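Local coordinates for protein internalin (Listeria monocytogenes serotype 4b, PDB 4FMZ) that probably supports adhesion to or invasion of host cells as a leucine-rich-repeat protein of the internalin family, at residues T215-M220 / A240-L245; S278-L283 / L292-N297; T314-S319 / R327-L332. All coordinates share one frame; numbering follows the deposited sequence.

Contact 1 of 3, residues T215-M220 / A240-L245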
ATOM      1  N   THR A 215     -16.412  -7.970  10.413  1.00 24.41           N
ATOM      2  CA  THR A 215     -16.487  -9.400  10.740  1.00 25.24           C
ATOM      3  C   THR A 215     -15.361 -10.214  10.011  1.00 30.11           C
ATOM      4  O   THR A 215     -14.681 -10.976  10.709  1.00 28.60           O
ATOM      5  CB  THR A 215     -17.888  -9.959  10.429  1.00 34.24           C
ATOM      6  OG1 THR A 215     -18.809  -9.351  11.332  1.00 39.37           O
ATOM      7  CG2 THR A 215     -17.979 -11.467  10.572  1.00 31.78           C
ATOM      8  N   PRO A 216     -15.068 -10.027   8.684  1.00 28.79           N
ATOM      9  CA  PRO A 216     -14.005 -10.840   8.046  1.00 28.98           C
ATOM     10  C   PRO A 216     -12.614 -10.712   8.676  1.00 30.72           C
ATOM     11  O   PRO A 216     -11.815 -11.637   8.542  1.00 31.06           O
ATOM     12  CB  PRO A 216     -13.977 -10.328   6.603  1.00 30.66           C
ATOM     13  CG  PRO A 216     -14.657  -9.018   6.652  1.00 34.68           C
ATOM     14  CD  PRO A 216     -15.736  -9.187   7.666  1.00 30.16           C
ATOM     15  N   VAL A 217     -12.337  -9.606   9.382  1.00 26.82           N
ATOM     16  CA  VAL A 217     -11.033  -9.339  10.007  1.00 26.07           C
ATOM     17  C   VAL A 217     -10.755 -10.376  11.142  1.00 29.54           C
ATOM     18  O   VAL A 217      -9.589 -10.691  11.385  1.00 29.68           O
ATOM     19  CB  VAL A 217     -10.919  -7.858  10.482  1.00 29.08           C
ATOM     20  CG1 VAL A 217      -9.577  -7.577  11.139  1.00 28.64           C
ATOM     21  CG2 VAL A 217     -11.149  -6.896   9.316  1.00 28.27           C
ATOM     22  N   ALA A 218     -11.807 -10.954  11.760  1.00 25.28           N
ATOM     23  CA  ALA A 218     -11.657 -11.998  12.779  1.00 24.80           C
ATOM     24  C   ALA A 218     -10.899 -13.227  12.219  1.00 27.54           C
ATOM     25  O   ALA A 218     -10.236 -13.922  12.977  1.00 27.92           O
ATOM     26  CB  ALA A 218     -13.020 -12.422  13.323  1.00 25.65           C
ATOM     27  N   ASN A 219     -10.959 -13.461  10.894  1.00 24.34           N
ATOM     28  CA  ASN A 219     -10.255 -14.573  10.224  1.00 23.78           C
ATOM     29  C   ASN A 219      -8.759 -14.312  10.080  1.00 26.51           C
ATOM     30  O   ASN A 219      -7.982 -15.256   9.949  1.00 26.44           O
ATOM     31  CB  ASN A 219     -10.836 -14.826   8.842  1.00 25.08           C
ATOM     32  CG  ASN A 219     -12.274 -15.259   8.852  1.00 42.84           C
ATOM     33  OD1 ASN A 219     -12.586 -16.436   8.950  1.00 38.50           O
ATOM     34  ND2 ASN A 219     -13.181 -14.306   8.789  1.00 41.42           N
HETATM   35  N   MSE A 220      -8.357 -13.028  10.065  1.00 22.39           N
HETATM   36  CA  MSE A 220      -6.959 -12.604   9.896  1.00 20.02           C
HETATM   37  C   MSE A 220      -6.275 -12.692  11.269  1.00 26.48           C
HETATM   38  O   MSE A 220      -5.863 -11.687  11.824  1.00 24.68           O
HETATM   39  CB  MSE A 220      -6.896 -11.180   9.309  1.00 19.98           C
HETATM   40  CG  MSE A 220      -7.700 -10.994   8.026  1.00 22.43           C
HETATM   41 SE   MSE A 220      -7.775  -9.127   7.730  0.75 22.99          SE
HETATM   42  CE  MSE A 220      -8.909  -9.073   6.012  1.00 21.02           C
ATOM     43  N   ALA A 240     -11.470  -8.909  18.870  1.00 24.25           N
ATOM     44  CA  ALA A 240     -11.287  -9.454  20.218  1.00 24.66           C
ATOM     45  C   ALA A 240     -10.225 -10.546  20.376  1.00 28.05           C
ATOM     46  O   ALA A 240      -9.569 -10.572  21.425  1.00 28.24           O
ATOM     47  CB  ALA A 240     -12.609  -9.948  20.778  1.00 26.00           C
ATOM     48  N   ASN A 241     -10.026 -11.415  19.373  1.00 25.09           N
ATOM     49  CA  ASN A 241      -9.062 -12.514  19.489  1.00 25.62           C
ATOM     50  C   ASN A 241      -7.800 -12.317  18.650  1.00 29.49           C
ATOM     51  O   ASN A 241      -6.991 -13.244  18.544  1.00 29.42           O
ATOM     52  CB  ASN A 241      -9.727 -13.848  19.129  1.00 26.84           C
ATOM     53  CG  ASN A 241     -10.968 -14.141  19.932  1.00 42.66           C
ATOM     54  OD1 ASN A 241     -12.007 -14.495  19.382  1.00 45.31           O
ATOM     55  ND2 ASN A 241     -10.905 -13.959  21.239  1.00 33.89           N
ATOM     56  N   LEU A 242      -7.589 -11.111  18.105  1.00 26.21           N
ATOM     57  CA  LEU A 242      -6.401 -10.851  17.294  1.00 25.98           C
ATOM     58  C   LEU A 242      -5.235 -10.548  18.240  1.00 30.28           C
ATOM     59  O   LEU A 242      -4.820  -9.404  18.380  1.00 28.65           O
ATOM     60  CB  LEU A 242      -6.657  -9.726  16.265  1.00 25.79           C
ATOM     61  CG  LEU A 242      -7.844  -9.923  15.291  1.00 30.34           C
ATOM     62  CD1 LEU A 242      -7.926  -8.779  14.320  1.00 30.57           C
ATOM     63  CD2 LEU A 242      -7.764 -11.240  14.530  1.00 30.68           C
ATOM     64  N   SER A 243      -4.694 -11.621  18.859  1.00 28.51           N
ATOM     65  CA  SER A 243      -3.623 -11.614  19.867  1.00 28.74           C
ATOM     66  C   SER A 243      -2.362 -10.852  19.441  1.00 30.59           C
ATOM     67  O   SER A 243      -1.654 -10.306  20.290  1.00 31.14           O
ATOM     68  CB  SER A 243      -3.236 -13.048  20.234  1.00 33.39           C
ATOM     69  OG  SER A 243      -2.523 -13.706  19.197  1.00 42.56           O
ATOM     70  N   GLN A 244      -2.074 -10.830  18.147  1.00 24.98           N
ATOM     71  CA  GLN A 244      -0.852 -10.203  17.641  1.00 24.03           C
ATOM     72  C   GLN A 244      -1.037  -8.739  17.241  1.00 26.43           C
ATOM     73  O   GLN A 244      -0.070  -8.132  16.794  1.00 23.99           O
ATOM     74  CB  GLN A 244      -0.292 -11.005  16.439  1.00 25.03           C
ATOM     75  CG  GLN A 244       0.044 -12.466  16.726  1.00 30.83           C
ATOM     76  CD  GLN A 244       0.881 -12.662  17.966  1.00 43.74           C
ATOM     77  OE1 GLN A 244       2.012 -12.185  18.068  1.00 38.45           O
ATOM     78  NE2 GLN A 244       0.322 -13.347  18.951  1.00 34.18           N
ATOM     79  N   LEU A 245      -2.235  -8.149  17.426  1.00 24.35           N
ATOM     80  CA  LEU A 245      -2.458  -6.756  17.020  1.00 24.33           C
ATOM     81  C   LEU A 245      -1.595  -5.790  17.875  1.00 27.66           C
ATOM     82  O   LEU A 245      -1.647  -5.840  19.101  1.00 27.13           O
ATOM     83  CB  LEU A 245      -3.967  -6.436  17.112  1.00 24.33           C
ATOM     84  CG  LEU A 245      -4.501  -5.340  16.199  1.00 28.30           C
ATOM     85  CD1 LEU A 245      -4.363  -5.711  14.722  1.00 26.88           C
ATOM     86  CD2 LEU A 245      -5.959  -5.074  16.507  1.00 31.82           C
TER
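The peptide carbonyls of Val217, Ala218 and Met220 face the branched end of Leu242. Leu242 CD2 packs 3.3 Å from Met220 O and 3.7 Å from Val217 O, with Ala218 O slightly farther away, so a single methyl sits against three carbonyl oxygens. A second flat group, the carboxamide of Asn219, serves its own segment. Its ND2 reaches Pro216 O at 3.0 Å, with the acceptor in the amide plane. Seen from the acceptor, the donor stands above the carbonyl plane, 37° out of it, and Asn219 N comes to the same oxygen from the same face. Two donors of one residue thus grip Pro216 O, and the ND2 bond ties the amide back to the turn that carries Val217 and Ala218.

Both segments lie in loops that link successive parallel strands of the leucine-rich-repeat solenoid, on either side of strand 225-227 in the chain. Leu242 lies 22 residues, one repeat, after Met220, which is built as selenomethionine. The other branch of Leu242 makes the side-chain contact: CD1 meets Val217 CG1 at 3.8 Å, and the two side chains cross at about a right angle. With CG1 anti to its backbone N (chi1 180°), Val217 sends this branch to Leu242, while its side chain also packs on Leu223. Leu242 is the centre of an inverse gamma turn, with Ser243 N bonded to Asn241 O at 2.8 Å, and it starts the type I beta turn closed by Leu245 N on Leu242 O. Beyond it, Gln244 NE2 donates to Ser243 OG at 2.9 Å.

Contact 2 of 3, residues S278-L283 / L292-N297. With EDO (1,2-ethanediol), chain H.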
ATOM      1  N   SER A 278     -17.467   6.526  25.618  1.00 20.86           N
ATOM      2  CA  SER A 278     -17.672   7.178  26.919  1.00 20.85           C
ATOM      3  C   SER A 278     -17.023   6.356  28.054  1.00 28.17           C
ATOM      4  O   SER A 278     -16.916   6.847  29.166  1.00 29.46           O
ATOM      5  CB  SER A 278     -19.153   7.409  27.191  1.00 22.66           C
ATOM      6  OG  SER A 278     -19.879   6.193  27.100  1.00 30.90           O
ATOM      7  N   ASP A 279     -16.586   5.120  27.773  1.00 25.92           N
ATOM      8  CA  ASP A 279     -15.940   4.283  28.789  1.00 25.75           C
ATOM      9  C   ASP A 279     -14.665   3.648  28.246  1.00 27.12           C
ATOM     10  O   ASP A 279     -14.680   3.065  27.165  1.00 25.25           O
ATOM     11  CB  ASP A 279     -16.888   3.194  29.320  1.00 28.25           C
ATOM     12  CG  ASP A 279     -16.321   2.521  30.559  1.00 44.02           C
ATOM     13  OD1 ASP A 279     -16.500   3.073  31.672  1.00 48.13           O
ATOM     14  OD2 ASP A 279     -15.605   1.514  30.409  1.00 44.96           O
ATOM     15  N   ILE A 280     -13.577   3.732  29.022  1.00 22.92           N
ATOM     16  CA  ILE A 280     -12.274   3.200  28.631  1.00 22.53           C
ATOM     17  C   ILE A 280     -11.648   2.354  29.761  1.00 25.81           C
ATOM     18  O   ILE A 280     -10.435   2.164  29.770  1.00 24.31           O
ATOM     19  CB  ILE A 280     -11.328   4.376  28.201  1.00 25.30           C
ATOM     20  CG1 ILE A 280     -11.298   5.503  29.257  1.00 25.96           C
ATOM     21  CG2 ILE A 280     -11.688   4.905  26.798  1.00 24.99           C
ATOM     22  CD1 ILE A 280     -10.213   6.452  29.100  1.00 35.40           C
ATOM     23  N   SER A 281     -12.471   1.804  30.681  1.00 23.57           N
ATOM     24  CA  SER A 281     -11.967   0.994  31.798  1.00 23.99           C
ATOM     25  C   SER A 281     -11.146  -0.227  31.327  1.00 28.63           C
ATOM     26  O   SER A 281     -10.216  -0.624  32.030  1.00 28.74           O
ATOM     27  CB  SER A 281     -13.095   0.565  32.733  1.00 25.83           C
ATOM     28  OG  SER A 281     -14.146  -0.054  32.019  1.00 34.38           O
ATOM     29  N   VAL A 282     -11.413  -0.756  30.117  1.00 26.51           N
ATOM     30  CA  VAL A 282     -10.651  -1.896  29.565  1.00 26.78           C
ATOM     31  C   VAL A 282      -9.164  -1.530  29.286  1.00 28.40           C
ATOM     32  O   VAL A 282      -8.332  -2.435  29.180  1.00 27.21           O
ATOM     33  CB  VAL A 282     -11.305  -2.535  28.302  1.00 32.00           C
ATOM     34  CG1 VAL A 282     -12.616  -3.235  28.660  1.00 32.87           C
ATOM     35  CG2 VAL A 282     -11.509  -1.508  27.182  1.00 31.46           C
ATOM     36  N   LEU A 283      -8.823  -0.222  29.193  1.00 24.82           N
ATOM     37  CA  LEU A 283      -7.442   0.181  28.919  1.00 24.49           C
ATOM     38  C   LEU A 283      -6.474  -0.150  30.068  1.00 29.70           C
ATOM     39  O   LEU A 283      -5.272  -0.225  29.812  1.00 29.15           O
ATOM     40  CB  LEU A 283      -7.326   1.674  28.540  1.00 23.94           C
ATOM     41  CG  LEU A 283      -8.102   2.140  27.295  1.00 27.37           C
ATOM     42  CD1 LEU A 283      -7.813   3.611  26.995  1.00 27.00           C
ATOM     43  CD2 LEU A 283      -7.818   1.249  26.071  1.00 28.18           C
ATOM     44  N   LEU A 292      -1.777   6.812  22.337  1.00 20.22           N
ATOM     45  CA  LEU A 292      -3.212   6.674  22.539  1.00 18.75           C
ATOM     46  C   LEU A 292      -3.921   7.922  22.082  1.00 22.51           C
ATOM     47  O   LEU A 292      -3.647   9.011  22.589  1.00 23.16           O
ATOM     48  CB  LEU A 292      -3.495   6.377  24.028  1.00 18.23           C
ATOM     49  CG  LEU A 292      -4.946   6.256  24.509  1.00 21.16           C
ATOM     50  CD1 LEU A 292      -5.691   5.119  23.797  1.00 20.51           C
ATOM     51  CD2 LEU A 292      -4.972   5.996  25.982  1.00 21.72           C
ATOM     52  N   PHE A 293      -4.831   7.770  21.112  1.00 18.82           N
ATOM     53  CA  PHE A 293      -5.593   8.900  20.571  1.00 17.66           C
ATOM     54  C   PHE A 293      -7.069   8.720  20.930  1.00 22.46           C
ATOM     55  O   PHE A 293      -7.750   7.836  20.395  1.00 21.39           O
ATOM     56  CB  PHE A 293      -5.379   9.033  19.056  1.00 19.28           C
ATOM     57  CG  PHE A 293      -3.928   9.244  18.674  1.00 20.33           C
ATOM     58  CD1 PHE A 293      -3.089   8.162  18.434  1.00 23.38           C
ATOM     59  CD2 PHE A 293      -3.389  10.520  18.604  1.00 23.87           C
ATOM     60  CE1 PHE A 293      -1.742   8.355  18.117  1.00 25.10           C
ATOM     61  CE2 PHE A 293      -2.036  10.714  18.290  1.00 26.75           C
ATOM     62  CZ  PHE A 293      -1.226   9.634  18.037  1.00 24.37           C
ATOM     63  N   LEU A 294      -7.540   9.543  21.880  1.00 20.13           N
ATOM     64  CA  LEU A 294      -8.901   9.506  22.405  1.00 20.49           C
ATOM     65  C   LEU A 294      -9.630  10.846  22.249  1.00 23.83           C
ATOM     66  O   LEU A 294     -10.706  11.014  22.814  1.00 24.05           O
ATOM     67  CB  LEU A 294      -8.883   9.084  23.889  1.00 20.85           C
ATOM     68  CG  LEU A 294      -8.826   7.572  24.157  1.00 24.72           C
ATOM     69  CD1 LEU A 294      -8.438   7.302  25.593  1.00 25.60           C
ATOM     70  CD2 LEU A 294     -10.160   6.905  23.864  1.00 24.00           C
ATOM     71  N   ASN A 295      -9.058  11.787  21.477  1.00 20.97           N
ATOM     72  CA  ASN A 295      -9.646  13.104  21.192  1.00 20.84           C
ATOM     73  C   ASN A 295     -11.005  12.932  20.505  1.00 23.44           C
ATOM     74  O   ASN A 295     -11.211  11.929  19.824  1.00 21.95           O
ATOM     75  CB  ASN A 295      -8.701  13.919  20.278  1.00 21.04           C
ATOM     76  CG  ASN A 295      -8.332  13.168  19.017  1.00 29.80           C
ATOM     77  OD1 ASN A 295      -7.549  12.207  19.048  1.00 21.09           O
ATOM     78  ND2 ASN A 295      -9.005  13.491  17.919  1.00 19.97           N
ATOM     79  N   ASN A 296     -11.916  13.913  20.667  1.00 20.50           N
ATOM     80  CA  ASN A 296     -13.237  13.924  20.016  1.00 19.88           C
ATOM     81  C   ASN A 296     -14.057  12.654  20.311  1.00 23.82           C
ATOM     82  O   ASN A 296     -14.529  11.951  19.415  1.00 22.60           O
ATOM     83  CB  ASN A 296     -13.080  14.162  18.507  1.00 18.89           C
ATOM     84  CG  ASN A 296     -12.458  15.504  18.242  1.00 32.84           C
ATOM     85  OD1 ASN A 296     -11.247  15.623  18.118  1.00 26.77           O
ATOM     86  ND2 ASN A 296     -13.249  16.561  18.289  1.00 26.64           N
ATOM     87  N   ASN A 297     -14.196  12.377  21.599  1.00 20.83           N
ATOM     88  CA  ASN A 297     -14.991  11.268  22.112  1.00 20.67           C
ATOM     89  C   ASN A 297     -15.910  11.848  23.174  1.00 22.81           C
ATOM     90  O   ASN A 297     -16.130  13.058  23.157  1.00 21.48           O
ATOM     91  CB  ASN A 297     -14.087  10.126  22.610  1.00 18.60           C
ATOM     92  CG  ASN A 297     -13.717   9.206  21.489  1.00 28.61           C
ATOM     93  OD1 ASN A 297     -14.571   8.491  20.970  1.00 24.03           O
ATOM     94  ND2 ASN A 297     -12.457   9.249  21.041  1.00 23.22           N
TER
HETATM   95  C1  EDO H 406      -9.350  11.486  14.094  1.00 28.91           C
HETATM   96  O1  EDO H 406      -9.573  12.194  15.307  1.00 24.21           O
HETATM   97  C2  EDO H 406      -8.591  10.176  14.397  1.00 31.81           C
HETATM   98  O2  EDO H 406      -7.541  10.476  15.295  1.00 34.60           O
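Ile280 and Leu283 reach across from 278-283 to meet Leu292 and Leu294 tip to tip, with methyls against methyls and no polar group between the facing ends. Ile280 uses two branches on one partner: CG2 lies 3.9 Å from Leu294 CD2, and CD1 is close to Leu294 CD1. Its CG1 stands between the backbone N and the carbonyl carbon (chi1 50°), while the extended second torsion carries CD1 inward. Leu283 instead divides one methyl between two residues, its CD1 lying 3.8 Å from Leu292 CD2 and 4.0 Å from Leu294 CD1. The four side chains thus form a small buried cluster in the core of the leucine-rich-repeat solenoid.

The polar groups at the ends of the segments are bonded within them and to the preceding repeat. Asp279 OD2 makes an Asx turn by accepting from Ser281 N at 3.2 Å, met from above the carboxylate plane, and takes Ser281 OG on its syn lone pair at 2.7 Å. Asn297, at the asparagine position of the LxxLxLxxN repeat signature, donates from ND2 to Leu294 O at 3.1 Å. The donor stands 71° out of the carbonyl plane, well above it. Asn297 ND2 also bonds Val272 O and its OD1 takes Ile277 N, as in the asparagine ladder of this fold. Asn295 ND2 binds both Asn296 OD1 and an ethanediol probably left from the crystallisation liquor.

Around the cluster, Leu283 and Leu292 rest on Leu270 of strand 269-271, Leu292 also meets Leu316 of strand 315-317, and helix 304-308 covers Ile280 and Leu294 through Ile307.

Contact 3 of 3, residues T314-S319 / R327-L332. With EDO (1,2-ethanediol), chain G.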
ATOM      1  N   THR A 314       3.806   7.849  25.479  1.00 26.59           N
ATOM      2  CA  THR A 314       4.668   8.969  25.099  1.00 26.67           C
ATOM      3  C   THR A 314       3.817   9.977  24.307  1.00 30.31           C
ATOM      4  O   THR A 314       4.164  11.159  24.251  1.00 29.88           O
ATOM      5  CB  THR A 314       5.933   8.526  24.350  1.00 29.03           C
ATOM      6  OG1 THR A 314       5.548   7.789  23.203  1.00 23.39           O
ATOM      7  CG2 THR A 314       6.883   7.708  25.219  1.00 28.67           C
ATOM      8  N   THR A 315       2.683   9.510  23.737  1.00 25.60           N
ATOM      9  CA  THR A 315       1.731  10.346  23.009  1.00 24.75           C
ATOM     10  C   THR A 315       0.324  10.106  23.557  1.00 25.95           C
ATOM     11  O   THR A 315      -0.119   8.959  23.666  1.00 25.13           O
ATOM     12  CB  THR A 315       1.834  10.102  21.501  1.00 31.43           C
ATOM     13  OG1 THR A 315       3.146  10.467  21.084  1.00 31.89           O
ATOM     14  CG2 THR A 315       0.839  10.914  20.710  1.00 27.99           C
ATOM     15  N   LEU A 316      -0.374  11.197  23.903  1.00 20.84           N
ATOM     16  CA  LEU A 316      -1.739  11.108  24.409  1.00 20.14           C
ATOM     17  C   LEU A 316      -2.587  12.260  23.894  1.00 22.83           C
ATOM     18  O   LEU A 316      -2.311  13.425  24.199  1.00 22.26           O
ATOM     19  CB  LEU A 316      -1.757  11.056  25.946  1.00 19.55           C
ATOM     20  CG  LEU A 316      -3.130  11.077  26.624  1.00 22.98           C
ATOM     21  CD1 LEU A 316      -3.944   9.792  26.327  1.00 23.07           C
ATOM     22  CD2 LEU A 316      -2.979  11.297  28.089  1.00 22.51           C
ATOM     23  N   PHE A 317      -3.601  11.929  23.093  1.00 19.49           N
ATOM     24  CA  PHE A 317      -4.539  12.924  22.579  1.00 18.95           C
ATOM     25  C   PHE A 317      -5.874  12.776  23.300  1.00 24.11           C
ATOM     26  O   PHE A 317      -6.425  11.670  23.387  1.00 24.27           O
ATOM     27  CB  PHE A 317      -4.708  12.822  21.056  1.00 20.52           C
ATOM     28  CG  PHE A 317      -3.625  13.487  20.220  1.00 22.31           C
ATOM     29  CD1 PHE A 317      -2.292  13.489  20.638  1.00 25.67           C
ATOM     30  CD2 PHE A 317      -3.926  14.043  18.985  1.00 25.13           C
ATOM     31  CE1 PHE A 317      -1.290  14.105  19.866  1.00 27.66           C
ATOM     32  CE2 PHE A 317      -2.920  14.624  18.196  1.00 29.05           C
ATOM     33  CZ  PHE A 317      -1.607  14.638  18.635  1.00 27.09           C
ATOM     34  N   LEU A 318      -6.365  13.885  23.872  1.00 20.23           N
ATOM     35  CA  LEU A 318      -7.615  13.888  24.629  1.00 19.40           C
ATOM     36  C   LEU A 318      -8.461  15.123  24.377  1.00 22.77           C
ATOM     37  O   LEU A 318      -9.483  15.267  25.033  1.00 22.64           O
ATOM     38  CB  LEU A 318      -7.326  13.799  26.140  1.00 19.34           C
ATOM     39  CG  LEU A 318      -6.934  12.449  26.707  1.00 23.35           C
ATOM     40  CD1 LEU A 318      -6.430  12.598  28.105  1.00 23.81           C
ATOM     41  CD2 LEU A 318      -8.096  11.465  26.663  1.00 24.34           C
ATOM     42  N   SER A 319      -8.062  16.019  23.457  1.00 20.04           N
ATOM     43  CA  SER A 319      -8.821  17.259  23.250  1.00 19.55           C
ATOM     44  C   SER A 319     -10.260  17.001  22.799  1.00 21.66           C
ATOM     45  O   SER A 319     -10.550  15.976  22.201  1.00 18.70           O
ATOM     46  CB  SER A 319      -8.120  18.173  22.252  1.00 21.87           C
ATOM     47  OG  SER A 319      -8.181  17.692  20.921  1.00 26.60           O
ATOM     48  N   ARG A 327      -5.630  16.152  36.593  1.00 23.12           N
ATOM     49  CA  ARG A 327      -4.688  15.812  37.673  1.00 23.96           C
ATOM     50  C   ARG A 327      -4.341  14.297  37.713  1.00 27.67           C
ATOM     51  O   ARG A 327      -3.153  14.025  37.865  1.00 27.49           O
ATOM     52  CB  ARG A 327      -5.156  16.292  39.036  1.00 25.06           C
ATOM     53  CG  ARG A 327      -4.934  17.796  39.225  1.00 29.10           C
ATOM     54  CD  ARG A 327      -5.525  18.315  40.519  1.00 27.73           C
ATOM     55  NE  ARG A 327      -6.990  18.259  40.529  1.00 32.54           N
ATOM     56  CZ  ARG A 327      -7.740  18.644  41.555  1.00 42.77           C
ATOM     57  NH1 ARG A 327      -7.174  19.119  42.656  1.00 30.19           N
ATOM     58  NH2 ARG A 327      -9.063  18.555  41.488  1.00 26.77           N
ATOM     59  N   PRO A 328      -5.255  13.310  37.460  1.00 24.10           N
ATOM     60  CA  PRO A 328      -4.818  11.893  37.442  1.00 23.55           C
ATOM     61  C   PRO A 328      -3.775  11.562  36.347  1.00 28.18           C
ATOM     62  O   PRO A 328      -3.131  10.510  36.437  1.00 27.81           O
ATOM     63  CB  PRO A 328      -6.125  11.121  37.206  1.00 24.67           C
ATOM     64  CG  PRO A 328      -7.195  12.029  37.687  1.00 29.64           C
ATOM     65  CD  PRO A 328      -6.718  13.397  37.275  1.00 25.40           C
ATOM     66  N   LEU A 329      -3.573  12.459  35.348  1.00 24.95           N
ATOM     67  CA  LEU A 329      -2.596  12.251  34.258  1.00 25.13           C
ATOM     68  C   LEU A 329      -1.190  12.730  34.621  1.00 30.95           C
ATOM     69  O   LEU A 329      -0.276  12.588  33.805  1.00 31.18           O
ATOM     70  CB  LEU A 329      -3.034  12.954  32.960  1.00 24.68           C
ATOM     71  CG  LEU A 329      -4.433  12.694  32.429  1.00 28.04           C
ATOM     72  CD1 LEU A 329      -4.715  13.549  31.213  1.00 27.68           C
ATOM     73  CD2 LEU A 329      -4.627  11.225  32.093  1.00 28.63           C
ATOM     74  N   ALA A 330      -1.008  13.297  35.830  1.00 28.88           N
ATOM     75  CA  ALA A 330       0.293  13.809  36.293  1.00 29.33           C
ATOM     76  C   ALA A 330       1.369  12.704  36.317  1.00 33.41           C
ATOM     77  O   ALA A 330       2.559  13.002  36.168  1.00 31.99           O
ATOM     78  CB  ALA A 330       0.150  14.430  37.673  1.00 30.33           C
ATOM     79  N   SER A 331       0.949  11.436  36.472  1.00 29.52           N
ATOM     80  CA  SER A 331       1.838  10.268  36.499  1.00 29.76           C
ATOM     81  C   SER A 331       2.410   9.911  35.119  1.00 34.35           C
ATOM     82  O   SER A 331       3.340   9.117  35.044  1.00 33.93           O
ATOM     83  CB  SER A 331       1.104   9.061  37.064  1.00 32.97           C
ATOM     84  OG  SER A 331      -0.184   8.939  36.479  1.00 40.65           O
ATOM     85  N   LEU A 332       1.875  10.474  34.032  1.00 31.07           N
ATOM     86  CA  LEU A 332       2.374  10.146  32.698  1.00 31.13           C
ATOM     87  C   LEU A 332       3.685  10.915  32.434  1.00 40.08           C
ATOM     88  O   LEU A 332       3.691  12.029  31.905  1.00 41.12           O
ATOM     89  CB  LEU A 332       1.288  10.399  31.647  1.00 29.80           C
ATOM     90  CG  LEU A 332      -0.042   9.670  31.904  1.00 32.29           C
ATOM     91  CD1 LEU A 332      -1.048  10.007  30.861  1.00 31.29           C
ATOM     92  CD2 LEU A 332       0.154   8.154  31.984  1.00 34.18           C
TER
HETATM   93  C1  EDO G 405      -8.317  17.113  27.633  1.00 30.14           C
HETATM   94  O1  EDO G 405      -9.542  17.102  26.906  1.00 30.49           O
HETATM   95  C2  EDO G 405      -8.293  18.381  28.494  1.00 31.99           C
HETATM   96  O2  EDO G 405      -8.562  19.487  27.643  1.00 33.36           O
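Leu316 and Leu318 meet Leu329 and Leu332 in a purely apolar, buried contact across the core of the leucine-rich-repeat solenoid, near the C-terminal end of its strand array. One side is strand 315-317 with the residue after it; the other is the 3-10 turn at 327-329 and the loop that follows. The pattern Leu316-x-Leu318 is the alternating pair of the repeat signature, which turns both leucines inward while Phe317 between them takes the other face and sets its ring edge-to-face with Phe293.

The two inward leucines are met differently. Leu316 and Leu332 cross at about a right angle, with CD2 of Leu316 3.6 Å from CD1 of Leu332. Leu318 and Leu329 come tip to tip instead, and their CD1 methyls are 3.7 Å apart. Leu329 CD1 is also 4.2 Å from Leu316 CD2, so this one methyl bridges the two strand residues. The strand leucines differ in their first torsion: Leu316 has CG anti to the backbone N (chi1 175°), whereas Leu318 turns CG anti to the carbonyl carbon (chi1 -77°), and both still deliver a methyl to Leu329.

On the opposing side the backbone is folded tightly, with Ala330 N bonded to Arg327 O and Leu332 N to Leu329 O, each at 3.0 Å. These turns present Leu329 and Leu332 to the core while Arg327 extends outward to a salt bridge with Asp325. Helix 304-308 joins the cluster, Ile307 touching Leu316, Leu318 and Leu329. At the strand end, Leu318 O accepts from Asn321 ND2 and from O1 of an ethanediol, the latter at 2.6 Å.

From the N terminus, contact 1 comes first: its two segments flank strand 225-227 and join the loops of consecutive repeats. Contact 2 follows, bringing the loop after strand 269-271 against strand 291-293. Contact 3 then closes the loop that leaves strand 315-317, this time with the strand first. The three lie in series along the chain, none nested or crossed. Contact 1 stands apart, its centre 21 Å from that of contact 2 and 29 Å from that of contact 3. Contacts 2 and 3 touch through neighbouring parallel strands, where Leu294 N probably bonds Phe317 O at 2.8 Å, and both pack against Ile307 of helix 304-308.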